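Local coordinates for intracellular protein transport protein USO1 (Saccharomyces cerevisiae S288c, PDB 6LSU) that is required for protein transport from the endoplasmic reticulum to the Golgi complex, acting as a membrane tether with a globular head and a coiled-coil tail, at residues L590-K604 with L631-F645. Sequence-based numbering, arbitrary orientation.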
loop_
_atom_site.group_PDB
_atom_site.type_symbol
_atom_site.label_atom_id
_atom_site.label_comp_id
_atom_site.label_asym_id
_atom_site.label_seq_id
_atom_site.Cartn_x
_atom_site.Cartn_y
_atom_site.Cartn_z
ATOM N N LEU A 590 -12.719 28.206 -13.198
ATOM C CA LEU A 590 -13.659 29.011 -14.022
ATOM C C LEU A 590 -14.855 28.137 -14.374
ATOM O O LEU A 590 -16.006 28.652 -14.337
ATOM C CB LEU A 590 -12.956 29.505 -15.280
ATOM C CG LEU A 590 -12.497 30.956 -15.250
ATOM C CD1 LEU A 590 -11.596 31.228 -14.056
ATOM C CD2 LEU A 590 -11.772 31.290 -16.547
ATOM N N PHE A 591 -14.594 26.865 -14.666
ATOM C CA PHE A 591 -15.667 25.925 -15.094
ATOM C C PHE A 591 -16.832 25.926 -14.078
ATOM O O PHE A 591 -16.631 25.600 -12.880
ATOM C CB PHE A 591 -15.122 24.524 -15.322
ATOM C CG PHE A 591 -16.091 23.687 -16.109
ATOM C CD1 PHE A 591 -17.318 23.357 -15.566
ATOM C CD2 PHE A 591 -15.799 23.276 -17.402
ATOM C CE1 PHE A 591 -18.235 22.620 -16.290
ATOM C CE2 PHE A 591 -16.724 22.544 -18.122
ATOM C CZ PHE A 591 -17.939 22.221 -17.567
ATOM N N GLY A 592 -18.008 26.346 -14.563
ATOM C CA GLY A 592 -19.286 26.481 -13.840
ATOM C C GLY A 592 -19.244 27.549 -12.752
ATOM O O GLY A 592 -20.085 27.469 -11.842
ATOM N N ASP A 593 -18.317 28.502 -12.799
ATOM C CA ASP A 593 -18.211 29.569 -11.772
ATOM C C ASP A 593 -18.205 30.940 -12.498
ATOM O O ASP A 593 -17.137 31.481 -12.874
ATOM C CB ASP A 593 -17.046 29.262 -10.817
ATOM C CG ASP A 593 -16.889 30.229 -9.661
ATOM O OD1 ASP A 593 -17.689 31.154 -9.572
ATOM O OD2 ASP A 593 -15.959 30.056 -8.854
ATOM N N PHE A 594 -19.397 31.496 -12.674
ATOM C CA PHE A 594 -19.673 32.832 -13.270
ATOM C C PHE A 594 -18.824 33.929 -12.606
ATOM O O PHE A 594 -18.165 34.667 -13.321
ATOM C CB PHE A 594 -21.175 33.114 -13.197
ATOM C CG PHE A 594 -21.976 32.306 -14.190
ATOM C CD1 PHE A 594 -22.477 31.053 -13.864
ATOM C CD2 PHE A 594 -22.215 32.789 -15.469
ATOM C CE1 PHE A 594 -23.201 30.311 -14.791
ATOM C CE2 PHE A 594 -22.935 32.046 -16.395
ATOM C CZ PHE A 594 -23.428 30.807 -16.054
ATOM N N LYS A 595 -18.826 34.058 -11.293
ATOM C CA LYS A 595 -18.044 35.118 -10.619
ATOM C C LYS A 595 -16.551 34.931 -10.907
ATOM O O LYS A 595 -15.821 35.946 -10.933
ATOM C CB LYS A 595 -18.257 35.125 -9.099
ATOM C CG LYS A 595 -19.710 35.116 -8.638
ATOM C CD LYS A 595 -19.936 35.822 -7.297
ATOM C CE LYS A 595 -21.007 35.180 -6.431
ATOM N NZ LYS A 595 -22.208 34.802 -7.214
ATOM N N ALA A 596 -16.068 33.691 -11.027
ATOM C CA ALA A 596 -14.638 33.439 -11.298
ATOM C C ALA A 596 -14.355 33.815 -12.747
ATOM O O ALA A 596 -13.230 34.304 -12.994
ATOM C CB ALA A 596 -14.246 32.009 -10.998
ATOM N N THR A 597 -15.310 33.575 -13.662
ATOM C CA THR A 597 -15.152 33.901 -15.098
ATOM C C THR A 597 -15.085 35.433 -15.243
ATOM O O THR A 597 -14.230 35.929 -15.978
ATOM C CB THR A 597 -16.250 33.272 -15.960
ATOM O OG1 THR A 597 -16.064 31.854 -16.027
ATOM C CG2 THR A 597 -16.226 33.775 -17.391
ATOM N N ASN A 598 -15.912 36.164 -14.509
ATOM C CA ASN A 598 -15.933 37.644 -14.530
ATOM C C ASN A 598 -14.590 38.186 -14.034
ATOM O O ASN A 598 -14.125 39.225 -14.589
ATOM C CB ASN A 598 -17.123 38.214 -13.756
ATOM C CG ASN A 598 -18.435 37.957 -14.467
ATOM O OD1 ASN A 598 -18.477 37.315 -15.517
ATOM N ND2 ASN A 598 -19.530 38.427 -13.891
ATOM N N ASP A 599 -13.982 37.546 -13.041
ATOM C CA ASP A 599 -12.716 38.052 -12.468
ATOM C C ASP A 599 -11.664 37.869 -13.549
ATOM O O ASP A 599 -10.830 38.776 -13.716
ATOM C CB ASP A 599 -12.357 37.353 -11.161
ATOM C CG ASP A 599 -13.100 37.883 -9.953
ATOM O OD1 ASP A 599 -14.162 38.528 -10.136
ATOM O OD2 ASP A 599 -12.615 37.635 -8.842
ATOM N N PHE A 600 -11.736 36.751 -14.284
ATOM C CA PHE A 600 -10.746 36.404 -15.334
ATOM C C PHE A 600 -10.841 37.404 -16.499
ATOM O O PHE A 600 -9.805 37.984 -16.881
ATOM C CB PHE A 600 -10.958 34.968 -15.830
ATOM C CG PHE A 600 -9.994 34.541 -16.908
ATOM C CD1 PHE A 600 -8.635 34.586 -16.654
ATOM C CD2 PHE A 600 -10.428 34.167 -18.174
ATOM C CE1 PHE A 600 -7.711 34.190 -17.612
ATOM C CE2 PHE A 600 -9.516 33.805 -19.155
ATOM C CZ PHE A 600 -8.158 33.784 -18.859
ATOM N N LEU A 601 -12.063 37.589 -17.019
ATOM C CA LEU A 601 -12.447 38.453 -18.183
ATOM C C LEU A 601 -12.211 39.936 -17.894
ATOM O O LEU A 601 -12.262 40.711 -18.816
ATOM C CB LEU A 601 -13.929 38.249 -18.503
ATOM C CG LEU A 601 -14.283 36.894 -19.108
ATOM C CD1 LEU A 601 -15.746 36.826 -19.442
ATOM C CD2 LEU A 601 -13.474 36.567 -20.326
ATOM N N SER A 602 -11.999 40.322 -16.657
ATOM C CA SER A 602 -11.875 41.733 -16.239
ATOM C C SER A 602 -10.460 42.229 -16.496
ATOM O O SER A 602 -10.110 43.245 -15.895
ATOM C CB SER A 602 -12.215 41.892 -14.773
ATOM O OG SER A 602 -11.069 41.621 -13.991
ATOM N N ASP A 603 -9.651 41.528 -17.295
ATOM C CA ASP A 603 -8.283 42.030 -17.608
ATOM C C ASP A 603 -7.891 41.634 -19.022
ATOM O O ASP A 603 -7.229 40.578 -19.160
ATOM C CB ASP A 603 -7.221 41.550 -16.626
ATOM C CG ASP A 603 -5.885 42.222 -16.861
ATOM O OD1 ASP A 603 -5.711 42.815 -17.962
ATOM O OD2 ASP A 603 -5.043 42.162 -15.935
ATOM N N LYS A 604 -8.260 42.502 -19.981
ATOM C CA LYS A 604 -8.097 42.305 -21.446
ATOM C C LYS A 604 -6.622 42.037 -21.728
ATOM O O LYS A 604 -6.362 41.220 -22.639
ATOM C CB LYS A 604 -8.612 43.501 -22.256
ATOM C CG LYS A 604 -9.762 43.189 -23.202
ATOM C CD LYS A 604 -9.784 44.083 -24.421
ATOM C CE LYS A 604 -11.131 44.156 -25.102
ATOM N NZ LYS A 604 -11.232 45.398 -25.903
ATOM N N LEU A 631 -8.641 27.387 -21.721
ATOM C CA LEU A 631 -8.935 28.441 -20.734
ATOM C C LEU A 631 -9.905 29.443 -21.361
ATOM O O LEU A 631 -10.943 29.811 -20.683
ATOM C CB LEU A 631 -7.618 29.102 -20.335
ATOM C CG LEU A 631 -7.540 29.582 -18.894
ATOM C CD1 LEU A 631 -6.456 30.658 -18.722
ATOM C CD2 LEU A 631 -8.899 30.127 -18.445
ATOM N N LEU A 632 -9.580 29.922 -22.571
ATOM C CA LEU A 632 -10.338 31.016 -23.230
ATOM C C LEU A 632 -11.735 30.523 -23.613
ATOM O O LEU A 632 -12.726 31.256 -23.354
ATOM C CB LEU A 632 -9.552 31.488 -24.464
ATOM C CG LEU A 632 -8.222 32.148 -24.129
ATOM C CD1 LEU A 632 -7.405 32.366 -25.380
ATOM C CD2 LEU A 632 -8.445 33.467 -23.386
ATOM N N GLY A 633 -11.803 29.349 -24.211
ATOM C CA GLY A 633 -13.073 28.656 -24.480
ATOM C C GLY A 633 -13.930 28.572 -23.239
ATOM O O GLY A 633 -15.069 29.054 -23.290
ATOM N N VAL A 634 -13.391 28.014 -22.150
ATOM C CA VAL A 634 -14.168 27.754 -20.904
ATOM C C VAL A 634 -14.622 29.121 -20.398
ATOM O O VAL A 634 -15.803 29.251 -20.076
ATOM C CB VAL A 634 -13.370 26.923 -19.864
ATOM C CG1 VAL A 634 -13.958 27.017 -18.453
ATOM C CG2 VAL A 634 -13.262 25.465 -20.290
ATOM N N ALA A 635 -13.714 30.102 -20.363
ATOM C CA ALA A 635 -14.006 31.485 -19.914
ATOM C C ALA A 635 -15.161 32.018 -20.759
ATOM O O ALA A 635 -16.037 32.723 -20.207
ATOM C CB ALA A 635 -12.791 32.372 -20.023
ATOM N N TYR A 636 -15.197 31.667 -22.051
ATOM C CA TYR A 636 -16.319 32.086 -22.923
ATOM C C TYR A 636 -17.638 31.500 -22.385
ATOM O O TYR A 636 -18.582 32.268 -22.161
ATOM C CB TYR A 636 -16.069 31.748 -24.397
ATOM C CG TYR A 636 -17.334 31.960 -25.180
ATOM C CD1 TYR A 636 -17.986 33.174 -25.131
ATOM C CD2 TYR A 636 -17.926 30.934 -25.868
ATOM C CE1 TYR A 636 -19.198 33.373 -25.760
ATOM C CE2 TYR A 636 -19.138 31.117 -26.508
ATOM C CZ TYR A 636 -19.768 32.342 -26.462
ATOM O OH TYR A 636 -20.956 32.523 -27.095
ATOM N N GLU A 637 -17.682 30.182 -22.151
ATOM C CA GLU A 637 -18.883 29.382 -21.744
ATOM C C GLU A 637 -19.576 29.896 -20.471
ATOM O O GLU A 637 -20.780 29.628 -20.300
ATOM C CB GLU A 637 -18.453 27.949 -21.460
ATOM C CG GLU A 637 -19.600 27.053 -21.046
ATOM C CD GLU A 637 -20.393 26.492 -22.210
ATOM O OE1 GLU A 637 -21.628 26.338 -22.069
ATOM O OE2 GLU A 637 -19.764 26.167 -23.238
ATOM N N PHE A 638 -18.862 30.574 -19.579
ATOM C CA PHE A 638 -19.464 31.063 -18.314
ATOM C C PHE A 638 -19.361 32.589 -18.283
ATOM O O PHE A 638 -19.540 33.180 -17.203
ATOM C CB PHE A 638 -18.830 30.270 -17.160
ATOM C CG PHE A 638 -18.993 28.770 -17.329
ATOM C CD1 PHE A 638 -20.228 28.169 -17.132
ATOM C CD2 PHE A 638 -17.941 27.967 -17.742
ATOM C CE1 PHE A 638 -20.399 26.801 -17.314
ATOM C CE2 PHE A 638 -18.105 26.593 -17.907
ATOM C CZ PHE A 638 -19.335 26.008 -17.684
ATOM N N SER A 639 -19.128 33.214 -19.446
ATOM C CA SER A 639 -19.285 34.678 -19.683
ATOM C C SER A 639 -20.778 35.015 -19.784
ATOM O O SER A 639 -21.525 34.218 -20.384
ATOM C CB SER A 639 -18.599 35.088 -20.941
ATOM O OG SER A 639 -19.254 34.494 -22.062
ATOM N N SER A 640 -21.191 36.173 -19.269
ATOM C CA SER A 640 -22.562 36.723 -19.439
ATOM C C SER A 640 -22.514 38.116 -20.095
ATOM O O SER A 640 -21.393 38.629 -20.382
ATOM C CB SER A 640 -23.293 36.739 -18.114
ATOM O OG SER A 640 -23.047 37.942 -17.391
ATOM N N LYS A 641 -23.697 38.699 -20.327
ATOM C CA LYS A 641 -23.892 40.075 -20.851
ATOM C C LYS A 641 -23.155 41.089 -19.979
ATOM O O LYS A 641 -22.622 42.060 -20.556
ATOM C CB LYS A 641 -25.365 40.468 -20.798
ATOM C CG LYS A 641 -26.222 40.004 -21.959
ATOM C CD LYS A 641 -27.703 40.022 -21.630
ATOM C CE LYS A 641 -28.126 41.196 -20.763
ATOM N NZ LYS A 641 -29.574 41.491 -20.895
ATOM N N GLU A 642 -23.175 40.901 -18.653
ATOM C CA GLU A 642 -22.613 41.878 -17.679
ATOM C C GLU A 642 -21.277 41.366 -17.120
ATOM O O GLU A 642 -20.853 41.895 -16.066
ATOM C CB GLU A 642 -23.633 42.219 -16.577
ATOM C CG GLU A 642 -24.417 43.516 -16.820
ATOM C CD GLU A 642 -23.678 44.851 -16.668
ATOM O OE1 GLU A 642 -22.420 44.880 -16.664
ATOM O OE2 GLU A 642 -24.375 45.883 -16.556
ATOM N N SER A 643 -20.596 40.433 -17.800
ATOM C CA SER A 643 -19.163 40.150 -17.520
ATOM C C SER A 643 -18.341 41.352 -17.972
ATOM O O SER A 643 -18.572 41.854 -19.075
ATOM C CB SER A 643 -18.616 38.905 -18.193
ATOM O OG SER A 643 -19.534 37.828 -18.215
ATOM N N PRO A 644 -17.292 41.744 -17.208
ATOM C CA PRO A 644 -16.456 42.899 -17.538
ATOM C C PRO A 644 -15.948 42.947 -18.983
ATOM O O PRO A 644 -15.824 44.010 -19.510
ATOM C CB PRO A 644 -15.272 42.756 -16.571
ATOM C CG PRO A 644 -15.886 42.092 -15.372
ATOM C CD PRO A 644 -16.817 41.070 -15.991
ATOM N N PHE A 645 -15.626 41.797 -19.558
ATOM C CA PHE A 645 -15.462 41.644 -21.023
ATOM C C PHE A 645 -16.764 41.011 -21.476
ATOM O O PHE A 645 -16.944 39.811 -21.310
ATOM C CB PHE A 645 -14.190 40.851 -21.329
ATOM C CG PHE A 645 -13.690 40.914 -22.755
ATOM C CD1 PHE A 645 -14.549 41.026 -23.837
ATOM C CD2 PHE A 645 -12.341 40.747 -23.013
ATOM C CE1 PHE A 645 -14.056 40.983 -25.135
ATOM C CE2 PHE A 645 -11.860 40.716 -24.307
ATOM C CZ PHE A 645 -12.712 40.826 -25.374
#
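Phe638, the first residue to leave helical geometry after helix 622-637, packs its ring against the type II turn from Leu590 to Asp593 that leads into helix 594-601. Gly592 closes over one face of this ring: its CA stands 3.8 Å from the Phe638 ring centroid in a CH-pi contact, and the Gly592 backbone N sits above the ring centre. The opposite face carries Glu637 CG. The rim of the same ring points at two other aromatics, edge-to-face, inclined on buried Phe591 (planes at 55°) and nearly perpendicular on exposed Phe594 (88°). Along the helices, Ala635 CB meets the edge of Phe600 at CD2, 3.5 Å away, while Leu631 CD2 lies over a face of that ring and also touches Leu590 CD2 at 3.6 Å. Both segments overlap the tenth armadillo repeat of the globular head, where helix 594-601 and the 631-637 end of helix 622-637 pack with axes 9.5 Å apart, crossing at -123°. Helix 559-568 adjoins Phe600, and helix 647-658 adds Tyr650 beside Leu601 and Ala635. Toward the C-terminal half of helix 594-601 and the loop after helix 622-637 the contact turns polar, and Pro644, Ser602 and Lys604 are exposed. Asn598 OD1 lies 2.9 Å from Ser643 OG, a possible hydrogen bond whose proton has another acceptor within reach; that OG also accepts from Ser640 N, bracing the type I turn of residues 640-643. Next to it, Pro644 rests its ring on Asn598 and on Ser602 CB, 3.7 Å from Pro644 CB. The extended Lys604 chain runs across the ring of buried Phe645, its CE over one face at 4.0 Å from the centroid, and Tyr650 and Phe653 pack edge-to-face with that ring.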